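Side-chain contacts in cytochrome P450 (CYP102L1) (Mycobacterium phage Adler, PDB 6N6Q), which is a virus-encoded cytochrome P450 that binds haem and probably acts as a monooxygenase, inserting oxygen into an organic substrate: residues Asp249-Ala254 with Asn270-Phe275; Asp94-Ala99 with Arg107-Ile112; Phe169-Asn174 with Arg225-Lys230. All coordinates share one frame; numbering follows the deposited sequence.

From the N terminus, contact 2 comes first: it closes a short loop, bringing 94-99 against helix 104-113, beside a haem propionate. Contact 3 follows, joining the loop after helix 152-169 to helix 212-237, about fifty residues later. Contact 1 comes last and folds helix 247-253 back onto the long helix 265-296. The three loops lie in series along the chain; none nests in or crosses another. In space, however, contact 1 is the middle piece. Asn270 probably hydrogen-bonds through ND2 to Asp94 of contact 2 and through OD1 to Arg225 of contact 3. Contacts 2 and 3 stay about 7 Å apart at their nearest atoms, while contacts 1 and 2 both reach the haem.

Contact 1 (Asp249-Ala254 with Asn270-Phe275); sequences DIMLTA and NQILTF. With HEM (protoporphyrin IX containing Fe), chain E.
Met251 reaches from helix 247-253 to the flank of helix 265-296 and touches Gln271 and Ile272. Its CB already points toward that helix, and CG continues nearly straight (chi2 -173°), carrying the sulfur across the interval between the backbones. SD settles on the aliphatic root of Gln271, 3.6 Å from CB, with CG of the same residue a little farther off. At chi3 the chain bends (-61°), and this turns CE toward Ile272, where it comes 4.2 Å from CG1. The methionine and isoleucine chains cross obliquely. Leu113 and Leu263 also lie against Met251.

The polar end of Gln271 turns elsewhere: NE2 bonds to Asn267 OD1 and OE1 accepts from the backbone N of Met96, leaving only methylenes for the sulfur. One turn on, Thr274 OG1 donates to Asn270 O at 2.7 Å, from above the carbonyl plane, while the Thr274 N-H reaches the same oxygen from the opposite face. The Gln271 carbonyl oxygen lies 3.3 Å above the Phe275 ring plane, displaced toward the rim. Farther along the helix, Thr274 and Phe275 line the haem pocket: Thr274 CG2 is 4.0 Å from the haem methyl CMD, and Phe275 CD1 is 3.3 Å from CBC. In P450 terms, the short H helix here meets the long helix that runs across the haem.

No hydrogen bond joins the two helices at this place; thioether, methylene and methyl groups meet through dispersion, so the fit depends on shape and burial rather than on direction.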
loop_
_atom_site.group_PDB
_atom_site.type_symbol
_atom_site.label_atom_id
_atom_site.label_comp_id
_atom_site.label_asym_id
_atom_site.label_seq_id
_atom_site.Cartn_x
_atom_site.Cartn_y
_atom_site.Cartn_z
ATOM N N ASP A 249 -13.525 -4.058 16.927
ATOM C CA ASP A 249 -13.815 -4.186 18.351
ATOM C C ASP A 249 -13.026 -3.173 19.170
ATOM O O ASP A 249 -13.575 -2.530 20.071
ATOM C CB ASP A 249 -13.510 -5.605 18.827
ATOM C CG ASP A 249 -14.546 -6.612 18.372
ATOM O OD1 ASP A 249 -15.745 -6.261 18.335
ATOM O OD2 ASP A 249 -14.164 -7.758 18.054
ATOM N N ILE A 250 -11.735 -3.015 18.870
ATOM C CA ILE A 250 -10.910 -2.084 19.634
ATOM C C ILE A 250 -11.376 -0.649 19.420
ATOM O O ILE A 250 -11.345 0.170 20.347
ATOM C CB ILE A 250 -9.425 -2.267 19.272
ATOM C CG1 ILE A 250 -8.960 -3.672 19.659
ATOM C CG2 ILE A 250 -8.565 -1.223 19.969
ATOM C CD1 ILE A 250 -7.486 -3.926 19.404
ATOM N N MET A 251 -11.826 -0.319 18.205
ATOM C CA MET A 251 -12.331 1.028 17.958
ATOM C C MET A 251 -13.622 1.293 18.722
ATOM O O MET A 251 -13.918 2.447 19.056
ATOM C CB MET A 251 -12.540 1.254 16.459
ATOM C CG MET A 251 -11.246 1.507 15.694
ATOM S SD MET A 251 -11.499 1.964 13.966
ATOM C CE MET A 251 -12.323 0.502 13.342
ATOM N N LEU A 252 -14.395 0.247 19.012
ATOM C CA LEU A 252 -15.617 0.379 19.792
ATOM C C LEU A 252 -15.395 0.173 21.284
ATOM O O LEU A 252 -16.333 0.366 22.064
ATOM C CB LEU A 252 -16.670 -0.618 19.298
ATOM C CG LEU A 252 -17.248 -0.396 17.900
ATOM C CD1 LEU A 252 -18.006 -1.629 17.435
ATOM C CD2 LEU A 252 -18.156 0.824 17.886
ATOM N N THR A 253 -14.186 -0.203 21.700
ATOM C CA THR A 253 -13.905 -0.532 23.091
ATOM C C THR A 253 -12.860 0.378 23.719
ATOM O O THR A 253 -13.103 0.944 24.791
ATOM C CB THR A 253 -13.446 -1.997 23.201
ATOM O OG1 THR A 253 -14.503 -2.868 22.775
ATOM C CG2 THR A 253 -13.055 -2.335 24.633
ATOM N N ALA A 254 -11.703 0.538 23.080
ATOM C CA ALA A 254 -10.578 1.223 23.703
ATOM C C ALA A 254 -10.729 2.736 23.602
ATOM O O ALA A 254 -10.970 3.278 22.518
ATOM C CB ALA A 254 -9.266 0.782 23.056
ATOM N N ASN A 270 -14.415 6.383 9.134
ATOM C CA ASN A 270 -13.285 6.854 8.339
ATOM C C ASN A 270 -12.117 5.878 8.405
ATOM O O ASN A 270 -11.432 5.656 7.402
ATOM C CB ASN A 270 -12.851 8.242 8.806
ATOM C CG ASN A 270 -13.832 9.325 8.404
ATOM O OD1 ASN A 270 -14.645 9.137 7.501
ATOM N ND2 ASN A 270 -13.754 10.471 9.070
ATOM N N GLN A 271 -11.874 5.287 9.578
ATOM C CA GLN A 271 -10.778 4.330 9.699
ATOM C C GLN A 271 -11.040 3.085 8.862
ATOM O O GLN A 271 -10.121 2.556 8.225
ATOM C CB GLN A 271 -10.561 3.955 11.165
ATOM C CG GLN A 271 -10.404 5.133 12.117
ATOM C CD GLN A 271 -9.168 5.971 11.841
ATOM O OE1 GLN A 271 -8.296 5.583 11.063
ATOM N NE2 GLN A 271 -9.092 7.131 12.482
ATOM N N ILE A 272 -12.286 2.605 8.850
ATOM C CA ILE A 272 -12.639 1.463 8.012
ATOM C C ILE A 272 -12.369 1.782 6.547
ATOM O O ILE A 272 -11.758 0.988 5.821
ATOM C CB ILE A 272 -14.108 1.063 8.241
ATOM C CG1 ILE A 272 -14.298 0.515 9.658
ATOM C CG2 ILE A 272 -14.555 0.048 7.197
ATOM C CD1 ILE A 272 -15.744 0.246 10.018
ATOM N N LEU A 273 -12.820 2.955 6.092
ATOM C CA LEU A 273 -12.526 3.380 4.728
ATOM C C LEU A 273 -11.028 3.530 4.511
ATOM O O LEU A 273 -10.514 3.211 3.433
ATOM C CB LEU A 273 -13.241 4.695 4.417
ATOM C CG LEU A 273 -14.756 4.649 4.228
ATOM C CD1 LEU A 273 -15.279 6.031 3.869
ATOM C CD2 LEU A 273 -15.128 3.637 3.156
ATOM N N THR A 274 -10.311 4.012 5.529
ATOM C CA THR A 274 -8.867 4.189 5.406
ATOM C C THR A 274 -8.164 2.853 5.208
ATOM O O THR A 274 -7.408 2.673 4.247
ATOM C CB THR A 274 -8.319 4.903 6.643
ATOM O OG1 THR A 274 -8.884 6.217 6.732
ATOM C CG2 THR A 274 -6.803 5.000 6.567
ATOM N N PHE A 275 -8.406 1.900 6.111
ATOM C CA PHE A 275 -7.761 0.596 6.001
ATOM C C PHE A 275 -8.128 -0.098 4.697
ATOM O O PHE A 275 -7.323 -0.860 4.150
ATOM C CB PHE A 275 -8.141 -0.286 7.194
ATOM C CG PHE A 275 -7.750 0.287 8.529
ATOM C CD1 PHE A 275 -6.808 1.301 8.624
ATOM C CD2 PHE A 275 -8.322 -0.196 9.694
ATOM C CE1 PHE A 275 -6.449 1.825 9.852
ATOM C CE2 PHE A 275 -7.967 0.321 10.926
ATOM C CZ PHE A 275 -7.030 1.334 11.004
HETATM C CHA HEM E . 0.922 4.904 5.963
HETATM C CHB HEM E . 3.004 2.265 2.453
HETATM C CHC HEM E . 0.081 -1.471 3.531
HETATM C CHD HEM E . -2.455 1.431 6.493
HETATM C C1A HEM E . 1.767 4.522 4.939
HETATM C C2A HEM E . 2.851 5.299 4.367
HETATM C C3A HEM E . 3.420 4.572 3.403
HETATM C C4A HEM E . 2.726 3.303 3.321
HETATM C CMA HEM E . 4.612 5.017 2.530
HETATM C CAA HEM E . 3.280 6.723 4.781
HETATM C CBA HEM E . 2.432 7.729 4.007
HETATM C CGA HEM E . 2.929 9.133 4.236
HETATM O O1A HEM E . 3.994 9.306 4.886
HETATM O O2A HEM E . 2.257 10.086 3.764
HETATM C C1B HEM E . 2.436 1.006 2.478
HETATM C C2B HEM E . 2.884 -0.144 1.717
HETATM C C3B HEM E . 2.077 -1.183 2.013
HETATM C C4B HEM E . 1.092 -0.714 2.971
HETATM C CMB HEM E . 4.093 -0.101 0.754
HETATM C CAB HEM E . 2.098 -2.643 1.488
HETATM C CBB HEM E . 2.958 -3.125 0.582
HETATM C C1C HEM E . -0.853 -1.036 4.451
HETATM C C2C HEM E . -1.867 -1.840 5.101
HETATM C C3C HEM E . -2.574 -1.056 5.917
HETATM C C4C HEM E . -2.034 0.295 5.823
HETATM C CMC HEM E . -2.109 -3.351 4.893
HETATM C CAC HEM E . -3.750 -1.575 6.781
HETATM C CBC HEM E . -4.435 -0.794 7.622
HETATM C C1D HEM E . -1.764 2.621 6.620
HETATM C C2D HEM E . -2.151 3.759 7.435
HETATM C C3D HEM E . -1.223 4.712 7.290
HETATM C C4D HEM E . -0.207 4.222 6.379
HETATM C CMD HEM E . -3.418 3.853 8.314
HETATM C CAD HEM E . -1.226 6.099 7.975
HETATM C CBD HEM E . -0.619 5.993 9.371
HETATM C CGD HEM E . -0.534 7.359 10.004
HETATM O O1D HEM E . -0.624 7.447 11.257
HETATM O O2D HEM E . -0.383 8.364 9.261
HETATM N NA HEM E . 1.723 3.312 4.271
HETATM N NB HEM E . 1.345 0.620 3.229
HETATM N NC HEM E . -0.988 0.257 4.917
HETATM N ND HEM E . -0.573 2.943 5.993
HETATM FE FE HEM E . 0.289 1.821 4.496
#

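Contact 2 (Asp94-Ala99 with Arg107-Ile112); sequences DGMFTA and RKAHEI. With HEM (protoporphyrin IX containing Fe), chain E.
Met96 lies over Ala109 and ends against His110, spanning the space between the loop 94-99 and helix 104-113. Its CG rests 3.7 Å from the Ala109 CB, while SD runs on past the backbone carbonyl of that alanine, 4.0 Å from its O. The small methyl of Ala109 lets the thioether pass close to the helix. A bend at chi3 (59°) then brings CE round to the imidazole, where it sits at the ring edge, in plane, 3.6 Å from His110 ND1. The two side chains cross at about a right angle.

In His110, CG is anti to the backbone N (chi1 178°), which places the imidazole there; Met96 CE also lies 4.0 Å from His110 CB. Rather than facing protein alone, Met96 CE is also 3.2 Å from the haem propionate oxygen O1D, so it touches both imidazole and carboxylate. Phe97, next in the loop, turns the other way and meets the porphyrin margin: CD1 stands 3.5 Å from HEM CAD, which lies near the ring plane at its edge, and CE1 is 3.6 Å from CBA on the other propionate arm.

The loop corresponds to the B-C region of the P450 fold, and the helix to helix C, which together wrap the propionate side of the haem. Trp106, stacked on His110 within the same helix, donates NE1 to the haem. Behind the loop, Phe97 leans on Thr274 and Ala278 of helix 265-296 and on Leu85 of helix 83-87, while Ala109 packs against that same long helix.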
loop_
_atom_site.group_PDB
_atom_site.type_symbol
_atom_site.label_atom_id
_atom_site.label_comp_id
_atom_site.label_asym_id
_atom_site.label_seq_id
_atom_site.Cartn_x
_atom_site.Cartn_y
_atom_site.Cartn_z
ATOM N N ASP A 94 -10.962 12.567 8.201
ATOM C CA ASP A 94 -9.863 12.662 9.160
ATOM C C ASP A 94 -9.387 11.294 9.632
ATOM O O ASP A 94 -9.057 11.114 10.808
ATOM C CB ASP A 94 -10.273 13.536 10.342
ATOM C CG ASP A 94 -11.473 12.989 11.096
ATOM O OD1 ASP A 94 -12.136 12.060 10.588
ATOM O OD2 ASP A 94 -11.751 13.492 12.206
ATOM N N GLY A 95 -9.352 10.311 8.736
ATOM C CA GLY A 95 -8.764 9.029 9.063
ATOM C C GLY A 95 -7.263 9.138 9.247
ATOM O O GLY A 95 -6.635 10.142 8.912
ATOM N N MET A 96 -6.675 8.064 9.784
ATOM C CA MET A 96 -5.257 8.087 10.135
ATOM C C MET A 96 -4.374 8.448 8.946
ATOM O O MET A 96 -3.288 9.008 9.130
ATOM C CB MET A 96 -4.826 6.734 10.704
ATOM C CG MET A 96 -5.245 6.498 12.145
ATOM S SD MET A 96 -4.470 5.038 12.869
ATOM C CE MET A 96 -2.738 5.457 12.686
ATOM N N PHE A 97 -4.818 8.149 7.726
ATOM C CA PHE A 97 -3.962 8.354 6.564
ATOM C C PHE A 97 -4.044 9.790 6.052
ATOM O O PHE A 97 -3.037 10.348 5.600
ATOM C CB PHE A 97 -4.342 7.357 5.466
ATOM C CG PHE A 97 -3.325 7.235 4.367
ATOM C CD1 PHE A 97 -1.984 7.039 4.656
ATOM C CD2 PHE A 97 -3.719 7.283 3.041
ATOM C CE1 PHE A 97 -1.052 6.915 3.640
ATOM C CE2 PHE A 97 -2.791 7.158 2.022
ATOM C CZ PHE A 97 -1.457 6.977 2.322
ATOM N N THR A 98 -5.220 10.409 6.133
ATOM C CA THR A 98 -5.444 11.728 5.561
ATOM C C THR A 98 -5.615 12.826 6.603
ATOM O O THR A 98 -5.843 13.981 6.229
ATOM C CB THR A 98 -6.674 11.698 4.643
ATOM O OG1 THR A 98 -7.792 11.149 5.353
ATOM C CG2 THR A 98 -6.393 10.853 3.407
ATOM N N ALA A 99 -5.508 12.509 7.890
ATOM C CA ALA A 99 -5.681 13.524 8.918
ATOM C C ALA A 99 -4.431 14.384 9.048
ATOM O O ALA A 99 -3.306 13.924 8.832
ATOM C CB ALA A 99 -6.008 12.881 10.266
ATOM N N ARG A 107 -4.060 11.568 16.680
ATOM C CA ARG A 107 -3.352 11.042 17.843
ATOM C C ARG A 107 -4.209 10.037 18.600
ATOM O O ARG A 107 -3.707 8.996 19.038
ATOM C CB ARG A 107 -2.921 12.182 18.763
ATOM C CG ARG A 107 -1.958 11.746 19.854
ATOM C CD ARG A 107 -2.001 12.691 21.040
ATOM N NE ARG A 107 -3.357 12.834 21.559
ATOM C CZ ARG A 107 -3.954 11.946 22.348
ATOM N NH1 ARG A 107 -3.313 10.842 22.711
ATOM N NH2 ARG A 107 -5.193 12.158 22.772
ATOM N N LYS A 108 -5.502 10.330 18.761
ATOM C CA LYS A 108 -6.404 9.389 19.417
ATOM C C LYS A 108 -6.403 8.044 18.700
ATOM O O LYS A 108 -6.110 7.005 19.299
ATOM C CB LYS A 108 -7.819 9.968 19.473
ATOM C CG LYS A 108 -7.998 11.098 20.472
ATOM C CD LYS A 108 -9.441 11.583 20.497
ATOM C CE LYS A 108 -10.400 10.446 20.816
ATOM N NZ LYS A 108 -11.819 10.901 20.856
ATOM N N ALA A 109 -6.713 8.054 17.400
ATOM C CA ALA A 109 -6.758 6.811 16.637
ATOM C C ALA A 109 -5.409 6.103 16.645
ATOM O O ALA A 109 -5.347 4.871 16.734
ATOM C CB ALA A 109 -7.205 7.092 15.203
ATOM N N HIS A 110 -4.316 6.864 16.566
ATOM C CA HIS A 110 -2.996 6.245 16.505
ATOM C C HIS A 110 -2.661 5.511 17.797
ATOM O O HIS A 110 -2.093 4.414 17.762
ATOM C CB HIS A 110 -1.930 7.296 16.197
ATOM C CG HIS A 110 -0.539 6.748 16.153
ATOM N ND1 HIS A 110 -0.107 5.894 15.161
ATOM C CD2 HIS A 110 0.517 6.926 16.983
ATOM C CE1 HIS A 110 1.156 5.573 15.379
ATOM N NE2 HIS A 110 1.558 6.186 16.479
ATOM N N GLU A 111 -3.001 6.093 18.948
ATOM C CA GLU A 111 -2.743 5.427 20.218
ATOM C C GLU A 111 -3.791 4.376 20.558
ATOM O O GLU A 111 -3.607 3.632 21.527
ATOM C CB GLU A 111 -2.658 6.454 21.354
ATOM C CG GLU A 111 -1.775 7.672 21.069
ATOM C CD GLU A 111 -0.279 7.378 21.093
ATOM O OE1 GLU A 111 0.156 6.355 20.523
ATOM O OE2 GLU A 111 0.469 8.185 21.685
ATOM N N ILE A 112 -4.875 4.294 19.792
ATOM C CA ILE A 112 -5.915 3.299 20.011
ATOM C C ILE A 112 -5.715 2.075 19.126
ATOM O O ILE A 112 -5.919 0.945 19.569
ATOM C CB ILE A 112 -7.307 3.930 19.783
ATOM C CG1 ILE A 112 -7.670 4.865 20.937
ATOM C CG2 ILE A 112 -8.375 2.857 19.611
ATOM C CD1 ILE A 112 -8.908 5.697 20.677
HETATM C CHA HEM E . 0.922 4.904 5.963
HETATM C CHB HEM E . 3.004 2.265 2.453
HETATM C CHC HEM E . 0.081 -1.471 3.531
HETATM C CHD HEM E . -2.455 1.431 6.493
HETATM C C1A HEM E . 1.767 4.522 4.939
HETATM C C2A HEM E . 2.851 5.299 4.367
HETATM C C3A HEM E . 3.420 4.572 3.403
HETATM C C4A HEM E . 2.726 3.303 3.321
HETATM C CMA HEM E . 4.612 5.017 2.530
HETATM C CAA HEM E . 3.280 6.723 4.781
HETATM C CBA HEM E . 2.432 7.729 4.007
HETATM C CGA HEM E . 2.929 9.133 4.236
HETATM O O1A HEM E . 3.994 9.306 4.886
HETATM O O2A HEM E . 2.257 10.086 3.764
HETATM C C1B HEM E . 2.436 1.006 2.478
HETATM C C2B HEM E . 2.884 -0.144 1.717
HETATM C C3B HEM E . 2.077 -1.183 2.013
HETATM C C4B HEM E . 1.092 -0.714 2.971
HETATM C CMB HEM E . 4.093 -0.101 0.754
HETATM C CAB HEM E . 2.098 -2.643 1.488
HETATM C CBB HEM E . 2.958 -3.125 0.582
HETATM C C1C HEM E . -0.853 -1.036 4.451
HETATM C C2C HEM E . -1.867 -1.840 5.101
HETATM C C3C HEM E . -2.574 -1.056 5.917
HETATM C C4C HEM E . -2.034 0.295 5.823
HETATM C CMC HEM E . -2.109 -3.351 4.893
HETATM C CAC HEM E . -3.750 -1.575 6.781
HETATM C CBC HEM E . -4.435 -0.794 7.622
HETATM C C1D HEM E . -1.764 2.621 6.620
HETATM C C2D HEM E . -2.151 3.759 7.435
HETATM C C3D HEM E . -1.223 4.712 7.290
HETATM C C4D HEM E . -0.207 4.222 6.379
HETATM C CMD HEM E . -3.418 3.853 8.314
HETATM C CAD HEM E . -1.226 6.099 7.975
HETATM C CBD HEM E . -0.619 5.993 9.371
HETATM C CGD HEM E . -0.534 7.359 10.004
HETATM O O1D HEM E . -0.624 7.447 11.257
HETATM O O2D HEM E . -0.383 8.364 9.261
HETATM N NA HEM E . 1.723 3.312 4.271
HETATM N NB HEM E . 1.345 0.620 3.229
HETATM N NC HEM E . -0.988 0.257 4.917
HETATM N ND HEM E . -0.573 2.943 5.993
HETATM FE FE HEM E . 0.289 1.821 4.496
#

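Contact 3 (Phe169-Asn174 with Arg225-Lys230); sequences FDYQFN and RAEVDK
Two aromatic rings, Phe173 and Tyr171, meet the carboxylate of Glu227. On one face of the Phe173 ring lies Tyr171 CD2, 3.6 Å above the plane and over its centre; Phe173 CD1 in turn sits in the plane of the tyrosine ring, at its edge. Glu227 OE2 takes up the rim of Phe173, near the ring plane and 4.1 Å from CE1. Here the carboxylate and the phenyl ring are almost coplanar, 13° apart, with the two side chains sliding past each other in opposite directions. Against Tyr171 the same oxygen approaches obliquely, 3.7 Å from OH, and the planes are steeply turned, 69° apart. No hydrogen bond spans the contact, although the carboxylate may be weakly favoured by the positively polarised C-H rim of Phe173.

Glu227 leaves its helix with CG anti to the backbone N and bends at chi2 (124°), which brings OE2 up to the Tyr171 hydroxyl and the Phe173 rim. In the P450 fold this is where the segment following helix E passes helix G (212-237), on the way to helix F (183-196). Asp170, with positive phi, takes the chain out of helix 152-169, and an extended run follows through Tyr171 and Gln172.

That run is pinned back on helix 152-169 by Glu162, whose carboxylate accepts from the backbone N of both Phe173 and Asn174, and by Ser165, whose OG bonds to Tyr171 O. Phe173 also meets the ring of Phe184, nearly parallel, and touches Leu276 of helix 265-296. Phe184 of helix 183-196 lies against Glu227 as well, and Tyr171 touches Ile231 one turn farther along helix 212-237.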
loop_
_atom_site.group_PDB
_atom_site.type_symbol
_atom_site.label_atom_id
_atom_site.label_comp_id
_atom_site.label_asym_id
_atom_site.label_seq_id
_atom_site.Cartn_x
_atom_site.Cartn_y
_atom_site.Cartn_z
ATOM N N PHE A 169 -12.224 -6.502 10.272
ATOM C CA PHE A 169 -13.579 -6.192 10.708
ATOM C C PHE A 169 -14.508 -7.398 10.710
ATOM O O PHE A 169 -15.677 -7.253 11.085
ATOM C CB PHE A 169 -14.193 -5.097 9.823
ATOM C CG PHE A 169 -13.197 -4.102 9.310
ATOM C CD1 PHE A 169 -12.965 -3.978 7.950
ATOM C CD2 PHE A 169 -12.489 -3.295 10.184
ATOM C CE1 PHE A 169 -12.048 -3.064 7.470
ATOM C CE2 PHE A 169 -11.568 -2.378 9.712
ATOM C CZ PHE A 169 -11.347 -2.262 8.351
ATOM N N ASP A 170 -14.029 -8.574 10.300
ATOM C CA ASP A 170 -14.863 -9.772 10.186
ATOM C C ASP A 170 -16.062 -9.519 9.276
ATOM O O ASP A 170 -17.176 -9.977 9.539
ATOM C CB ASP A 170 -15.304 -10.274 11.564
ATOM C CG ASP A 170 -15.515 -11.776 11.597
ATOM O OD1 ASP A 170 -16.359 -12.282 10.827
ATOM O OD2 ASP A 170 -14.824 -12.452 12.388
ATOM N N TYR A 171 -15.832 -8.778 8.197
ATOM C CA TYR A 171 -16.858 -8.481 7.210
ATOM C C TYR A 171 -16.380 -8.923 5.835
ATOM O O TYR A 171 -15.205 -8.762 5.495
ATOM C CB TYR A 171 -17.202 -6.986 7.190
ATOM C CG TYR A 171 -18.475 -6.676 6.438
ATOM C CD1 TYR A 171 -19.709 -6.739 7.071
ATOM C CD2 TYR A 171 -18.446 -6.333 5.093
ATOM C CE1 TYR A 171 -20.878 -6.464 6.390
ATOM C CE2 TYR A 171 -19.612 -6.055 4.402
ATOM C CZ TYR A 171 -20.824 -6.122 5.057
ATOM O OH TYR A 171 -21.987 -5.847 4.375
ATOM N N GLN A 172 -17.295 -9.481 5.052
ATOM C CA GLN A 172 -16.996 -9.977 3.716
ATOM C C GLN A 172 -17.729 -9.130 2.687
ATOM O O GLN A 172 -18.937 -8.901 2.809
ATOM C CB GLN A 172 -17.394 -11.449 3.580
ATOM C CG GLN A 172 -17.259 -12.004 2.171
ATOM C CD GLN A 172 -17.444 -13.508 2.117
ATOM O OE1 GLN A 172 -17.015 -14.229 3.019
ATOM N NE2 GLN A 172 -18.090 -13.990 1.059
ATOM N N PHE A 173 -16.996 -8.661 1.678
ATOM C CA PHE A 173 -17.572 -7.880 0.592
ATOM C C PHE A 173 -17.806 -8.700 -0.667
ATOM O O PHE A 173 -18.865 -8.582 -1.291
ATOM C CB PHE A 173 -16.672 -6.685 0.257
ATOM C CG PHE A 173 -16.674 -5.616 1.307
ATOM C CD1 PHE A 173 -17.784 -4.807 1.486
ATOM C CD2 PHE A 173 -15.566 -5.414 2.112
ATOM C CE1 PHE A 173 -17.791 -3.820 2.453
ATOM C CE2 PHE A 173 -15.567 -4.428 3.080
ATOM C CZ PHE A 173 -16.680 -3.630 3.249
ATOM N N ASN A 174 -16.840 -9.529 -1.056
ATOM C CA ASN A 174 -16.948 -10.345 -2.254
ATOM C C ASN A 174 -16.525 -11.772 -1.950
ATOM O O ASN A 174 -15.753 -12.026 -1.022
ATOM C CB ASN A 174 -16.085 -9.791 -3.397
ATOM C CG ASN A 174 -16.717 -8.596 -4.081
ATOM O OD1 ASN A 174 -17.919 -8.584 -4.348
ATOM N ND2 ASN A 174 -15.907 -7.585 -4.370
ATOM N N ARG A 225 -21.289 5.912 3.572
ATOM C CA ARG A 225 -21.427 6.185 5.000
ATOM C C ARG A 225 -22.480 5.287 5.639
ATOM O O ARG A 225 -22.329 4.862 6.791
ATOM C CB ARG A 225 -21.777 7.658 5.217
ATOM C CG ARG A 225 -22.057 8.038 6.666
ATOM C CD ARG A 225 -20.806 7.908 7.516
ATOM N NE ARG A 225 -19.687 8.649 6.943
ATOM C CZ ARG A 225 -18.477 8.722 7.488
ATOM N NH1 ARG A 225 -18.222 8.098 8.631
ATOM N NH2 ARG A 225 -17.522 9.420 6.890
ATOM N N ALA A 226 -23.557 4.987 4.909
ATOM C CA ALA A 226 -24.607 4.143 5.466
ATOM C C ALA A 226 -24.143 2.702 5.627
ATOM O O ALA A 226 -24.537 2.029 6.586
ATOM C CB ALA A 226 -25.856 4.204 4.589
ATOM N N GLU A 227 -23.306 2.212 4.711
ATOM C CA GLU A 227 -22.846 0.832 4.803
ATOM C C GLU A 227 -21.859 0.650 5.949
ATOM O O GLU A 227 -21.908 -0.361 6.659
ATOM C CB GLU A 227 -22.223 0.393 3.480
ATOM C CG GLU A 227 -21.707 -1.037 3.485
ATOM C CD GLU A 227 -22.317 -1.881 2.383
ATOM O OE1 GLU A 227 -23.370 -1.480 1.840
ATOM O OE2 GLU A 227 -21.741 -2.944 2.060
ATOM N N VAL A 228 -20.953 1.613 6.150
ATOM C CA VAL A 228 -20.000 1.484 7.248
ATOM C C VAL A 228 -20.695 1.691 8.588
ATOM O O VAL A 228 -20.301 1.090 9.594
ATOM C CB VAL A 228 -18.810 2.450 7.070
ATOM C CG1 VAL A 228 -17.978 2.052 5.862
ATOM C CG2 VAL A 228 -19.288 3.886 6.940
ATOM N N ASP A 229 -21.735 2.527 8.630
ATOM C CA ASP A 229 -22.521 2.658 9.853
ATOM C C ASP A 229 -23.220 1.349 10.193
ATOM O O ASP A 229 -23.311 0.972 11.368
ATOM C CB ASP A 229 -23.542 3.787 9.714
ATOM C CG ASP A 229 -22.911 5.164 9.809
ATOM O OD1 ASP A 229 -21.841 5.290 10.442
ATOM O OD2 ASP A 229 -23.490 6.122 9.254
ATOM N N LYS A 230 -23.720 0.643 9.177
ATOM C CA LYS A 230 -24.367 -0.642 9.422
ATOM C C LYS A 230 -23.372 -1.663 9.960
ATOM O O LYS A 230 -23.711 -2.467 10.835
ATOM C CB LYS A 230 -25.030 -1.151 8.141
ATOM C CG LYS A 230 -25.935 -2.356 8.353
ATOM C CD LYS A 230 -26.837 -2.598 7.151
ATOM C CE LYS A 230 -27.845 -3.706 7.432
ATOM N NZ LYS A 230 -28.823 -3.873 6.318
#